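Local coordinates for D-hydantoinase (Ralstonia pickettii, PDB 1NFG), which probably catalyses the stereospecific hydrolysis of the cyclic amide bond of D-hydantoin derivatives, using two zinc ions bound in each subunit, at residues M346-Q349 / G350-E353; D193-A197 / E198-A202. All coordinates share one frame; numbering follows the deposited sequence.

Overall arrangement
Both contacts are local, and each lies where a helix of the amidohydrolase fold comes to its end. Contact 1 is partly buried. It runs through the last turns of helix 343-352, packed between helix 358-372 and strand 419-429. Contact 2 lies on the surface, at the end of helix 185-197 and the loop that follows. The two share no element. Their centres are about 38 Å apart and their nearest atoms about 25 Å apart. The chemistry differs with the place. In contact 1 a valine methyl packs on a tyrosine ring. In contact 2 a glycine ends the helix in a Schellman motif, and a lysine and a glutamate form a salt bridge beside it.

Contact 1: M346-Q349 / G350-E353; sequences MVYQ and GVNE
Tyr348 and Val351 sit one turn apart where the helix is kinked, with two amides bonding three residues back rather than four: Val351 N donates to Tyr348 O at 2.9 Å, and Gly350 N donates to Val347 O, also at 2.9 Å. Asn352 N adds a weak bond to Tyr348 O. A bond from Glu353 N to Gln349 O, 3.1 Å, spans four residues, and Glu353 then leaves the helical conformation.

The main side-chain pair is Tyr348 with Val351. The tyrosine has CG anti to its backbone N (chi1 -177°), which swings the ring out beside the helix, where one face meets Val351. Val351 CG2 lies over that face, 4.0 Å from the Tyr348 centroid and offset toward the rim. This is a CH-pi contact, with CG2 3.7 Å from Tyr348 CE1. The ring also meets Trp393, and Phe361 packs edge-to-face with it.

The bend of Gln349 at chi2 (-51°) brings its NE2 to the edge of the Tyr348 ring, in the ring plane. The Gln349 side chain lies alongside that of Asn352, with the two amide planes 90° apart. Gln349 OE1 accepts from Lys421 N, and Gln349 NE2 donates to Met345 O, just before the segment.

The chemistry is thus divided. The tyrosine and valine give an apolar surface toward helix 358-372. Gln349 OE1 ties the helix to strand 419-429, while NE2 bonds back to the helix itself; the two bonds together fix the turn of the amide.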
loop_
_atom_site.group_PDB
_atom_site.type_symbol
_atom_site.label_atom_id
_atom_site.label_comp_id
_atom_site.label_asym_id
_atom_site.label_seq_id
_atom_site.Cartn_x
_atom_site.Cartn_y
_atom_site.Cartn_z
ATOM N N MET A 346 28.843 -15.928 -5.823
ATOM C CA MET A 346 27.860 -15.044 -6.436
ATOM C C MET A 346 27.263 -14.044 -5.443
ATOM O O MET A 346 27.169 -12.854 -5.732
ATOM C CB MET A 346 26.751 -15.876 -7.078
ATOM C CG MET A 346 27.209 -16.659 -8.289
ATOM S SD MET A 346 27.781 -15.572 -9.612
ATOM C CE MET A 346 29.438 -15.591 -9.302
ATOM N N VAL A 347 26.858 -14.519 -4.273
ATOM C CA VAL A 347 26.293 -13.630 -3.273
ATOM C C VAL A 347 27.370 -12.661 -2.796
ATOM O O VAL A 347 27.095 -11.481 -2.559
ATOM C CB VAL A 347 25.741 -14.421 -2.065
ATOM C CG1 VAL A 347 25.379 -13.470 -0.929
ATOM C CG2 VAL A 347 24.520 -15.231 -2.493
ATOM N N TYR A 348 28.600 -13.164 -2.671
ATOM C CA TYR A 348 29.725 -12.351 -2.219
ATOM C C TYR A 348 30.001 -11.167 -3.147
ATOM O O TYR A 348 30.482 -10.122 -2.702
ATOM C CB TYR A 348 30.996 -13.200 -2.100
ATOM C CG TYR A 348 32.191 -12.424 -1.568
ATOM C CD1 TYR A 348 32.303 -12.122 -0.208
ATOM C CD2 TYR A 348 33.170 -11.931 -2.435
ATOM C CE1 TYR A 348 33.354 -11.343 0.276
ATOM C CE2 TYR A 348 34.219 -11.153 -1.963
ATOM C CZ TYR A 348 34.303 -10.860 -0.609
ATOM O OH TYR A 348 35.313 -10.055 -0.146
ATOM N N GLN A 349 29.711 -11.319 -4.433
ATOM C CA GLN A 349 29.953 -10.219 -5.357
ATOM C C GLN A 349 29.125 -9.009 -4.935
ATOM O O GLN A 349 29.442 -7.875 -5.281
ATOM C CB GLN A 349 29.600 -10.631 -6.791
ATOM C CG GLN A 349 30.389 -11.826 -7.284
ATOM C CD GLN A 349 31.883 -11.658 -7.073
ATOM O OE1 GLN A 349 32.524 -10.820 -7.711
ATOM N NE2 GLN A 349 32.446 -12.454 -6.165
ATOM N N GLY A 350 28.067 -9.264 -4.176
ATOM C CA GLY A 350 27.217 -8.185 -3.719
ATOM C C GLY A 350 27.919 -7.305 -2.706
ATOM O O GLY A 350 27.598 -6.122 -2.573
ATOM N N VAL A 351 28.875 -7.872 -1.975
ATOM C CA VAL A 351 29.588 -7.072 -0.996
ATOM C C VAL A 351 30.601 -6.243 -1.774
ATOM O O VAL A 351 30.926 -5.124 -1.387
ATOM C CB VAL A 351 30.289 -7.949 0.105
ATOM C CG1 VAL A 351 29.679 -9.337 0.136
ATOM C CG2 VAL A 351 31.778 -8.003 -0.108
ATOM N N ASN A 352 31.077 -6.785 -2.887
ATOM C CA ASN A 352 32.034 -6.070 -3.720
ATOM C C ASN A 352 31.401 -4.816 -4.311
ATOM O O ASN A 352 32.066 -3.801 -4.487
ATOM C CB ASN A 352 32.515 -6.951 -4.873
ATOM C CG ASN A 352 33.600 -7.916 -4.463
ATOM O OD1 ASN A 352 33.961 -8.822 -5.226
ATOM N ND2 ASN A 352 34.138 -7.728 -3.261
ATOM N N GLU A 353 30.111 -4.884 -4.615
ATOM C CA GLU A 353 29.435 -3.754 -5.221
ATOM C C GLU A 353 28.604 -2.918 -4.271
ATOM O O GLU A 353 27.713 -2.186 -4.700
ATOM C CB GLU A 353 28.579 -4.252 -6.363
ATOM C CG GLU A 353 29.388 -5.039 -7.338
ATOM C CD GLU A 353 28.537 -5.648 -8.411
ATOM O OE1 GLU A 353 27.600 -6.401 -8.064
ATOM O OE2 GLU A 353 28.803 -5.373 -9.603
#

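Contact 2: D193-A197 / E198-A202; sequences DKFVA and EGKTA
A Schellman motif ends helix 185-197, with Gly199 as its C-prime residue. Lys200 N donates to Phe195 O at 2.8 Å, and Gly199 N donates to Val196 O, also at 2.8 Å. The positive phi of Gly199 (79°) turns the chain out of the helix. Glu198 N still bonds to Lys194 O at 3.2 Å, and weakly to Phe195 O. Phe195 O therefore receives one good bond and one weak one.

Two side-chain pairs lie on one side of the turn. Lys200 CD approaches the Phe195 ring obliquely, 3.6 Å from Phe195 CD1. The lysine chain is extended as far as CE and bends only at chi4 (59°). That bend goes with a salt bridge whose hydrogen bond is weak, in which Lys200 NZ lies 3.3 Å from Glu198 OE1. Glu198 also lies alongside Lys194. Glu198 OE2 touches the aliphatic part of the lysine, 3.6 Å from Lys194 CG. The charged ends do not meet: Lys194 NZ is 5.5 Å from Glu198 OE2 and bonds instead to Tyr190 OH. The two charges may still favour each other at this range.

Phe195 also packs on Tyr205 and Leu208 of helix 204-208, and Lys200 touches Tyr205. Val196 rests on the loop at Asp329, Phe330 and Arg331. Lys194 packs on Asp169 of the second subunit, so the helix end lies beside a subunit contact.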
loop_
_atom_site.group_PDB
_atom_site.type_symbol
_atom_site.label_atom_id
_atom_site.label_comp_id
_atom_site.label_asym_id
_atom_site.label_seq_id
_atom_site.Cartn_x
_atom_site.Cartn_y
_atom_site.Cartn_z
ATOM N N ASP A 193 -1.138 -24.091 -21.278
ATOM C CA ASP A 193 -1.912 -24.737 -22.329
ATOM C C ASP A 193 -2.359 -23.773 -23.424
ATOM O O ASP A 193 -2.341 -24.111 -24.613
ATOM C CB ASP A 193 -3.127 -25.430 -21.719
ATOM C CG ASP A 193 -2.739 -26.448 -20.674
ATOM O OD1 ASP A 193 -1.658 -27.066 -20.825
ATOM O OD2 ASP A 193 -3.512 -26.635 -19.709
ATOM N N LYS A 194 -2.760 -22.573 -23.019
ATOM C CA LYS A 194 -3.199 -21.562 -23.965
ATOM C C LYS A 194 -2.063 -21.255 -24.939
ATOM O O LYS A 194 -2.286 -21.140 -26.140
ATOM C CB LYS A 194 -3.622 -20.302 -23.207
ATOM C CG LYS A 194 -4.371 -19.263 -24.028
ATOM C CD LYS A 194 -4.989 -18.217 -23.099
ATOM C CE LYS A 194 -5.737 -17.117 -23.846
ATOM N NZ LYS A 194 -6.381 -16.164 -22.883
ATOM N N PHE A 195 -0.842 -21.142 -24.420
ATOM C CA PHE A 195 0.320 -20.854 -25.255
ATOM C C PHE A 195 0.616 -21.975 -26.239
ATOM O O PHE A 195 0.857 -21.731 -27.422
ATOM C CB PHE A 195 1.562 -20.626 -24.396
ATOM C CG PHE A 195 1.705 -19.224 -23.887
ATOM C CD1 PHE A 195 1.662 -18.145 -24.763
ATOM C CD2 PHE A 195 1.910 -18.980 -22.532
ATOM C CE1 PHE A 195 1.821 -16.839 -24.297
ATOM C CE2 PHE A 195 2.071 -17.678 -22.055
ATOM C CZ PHE A 195 2.025 -16.606 -22.938
ATOM N N VAL A 196 0.617 -23.205 -25.741
ATOM C CA VAL A 196 0.899 -24.352 -26.585
ATOM C C VAL A 196 -0.161 -24.473 -27.665
ATOM O O VAL A 196 0.147 -24.790 -28.811
ATOM C CB VAL A 196 0.955 -25.643 -25.754
ATOM C CG1 VAL A 196 1.140 -26.841 -26.661
ATOM C CG2 VAL A 196 2.105 -25.564 -24.770
ATOM N N ALA A 197 -1.410 -24.209 -27.299
ATOM C CA ALA A 197 -2.508 -24.275 -28.256
ATOM C C ALA A 197 -2.284 -23.279 -29.397
ATOM O O ALA A 197 -2.663 -23.537 -30.540
ATOM C CB ALA A 197 -3.827 -23.978 -27.556
ATOM N N GLU A 198 -1.673 -22.140 -29.083
ATOM C CA GLU A 198 -1.395 -21.114 -30.085
ATOM C C GLU A 198 -0.096 -21.423 -30.816
ATOM O O GLU A 198 0.401 -20.605 -31.590
ATOM C CB GLU A 198 -1.281 -19.739 -29.424
ATOM C CG GLU A 198 -2.600 -19.117 -28.996
ATOM C CD GLU A 198 -2.406 -17.992 -27.987
ATOM O OE1 GLU A 198 -1.386 -17.269 -28.086
ATOM O OE2 GLU A 198 -3.276 -17.830 -27.099
ATOM N N GLY A 199 0.459 -22.600 -30.552
ATOM C CA GLY A 199 1.694 -22.993 -31.201
ATOM C C GLY A 199 2.953 -22.378 -30.618
ATOM O O GLY A 199 4.028 -22.499 -31.209
ATOM N N LYS A 200 2.837 -21.713 -29.470
ATOM C CA LYS A 200 4.000 -21.096 -28.825
ATOM C C LYS A 200 4.676 -22.122 -27.918
ATOM O O LYS A 200 4.161 -22.457 -26.849
ATOM C CB LYS A 200 3.564 -19.863 -28.031
ATOM C CG LYS A 200 3.120 -18.720 -28.930
ATOM C CD LYS A 200 2.704 -17.494 -28.140
ATOM C CE LYS A 200 2.387 -16.334 -29.067
ATOM N NZ LYS A 200 1.291 -16.707 -29.996
ATOM N N THR A 201 5.840 -22.609 -28.345
ATOM C CA THR A 201 6.549 -23.637 -27.595
ATOM C C THR A 201 7.983 -23.356 -27.135
ATOM O O THR A 201 8.581 -24.181 -26.436
ATOM C CB THR A 201 6.543 -24.939 -28.399
ATOM O OG1 THR A 201 7.152 -24.713 -29.680
ATOM C CG2 THR A 201 5.110 -25.423 -28.596
ATOM N N ALA A 202 8.538 -22.210 -27.515
ATOM C CA ALA A 202 9.898 -21.857 -27.108
ATOM C C ALA A 202 10.008 -21.707 -25.582
ATOM O O ALA A 202 9.007 -21.519 -24.889
ATOM C CB ALA A 202 10.323 -20.567 -27.791
#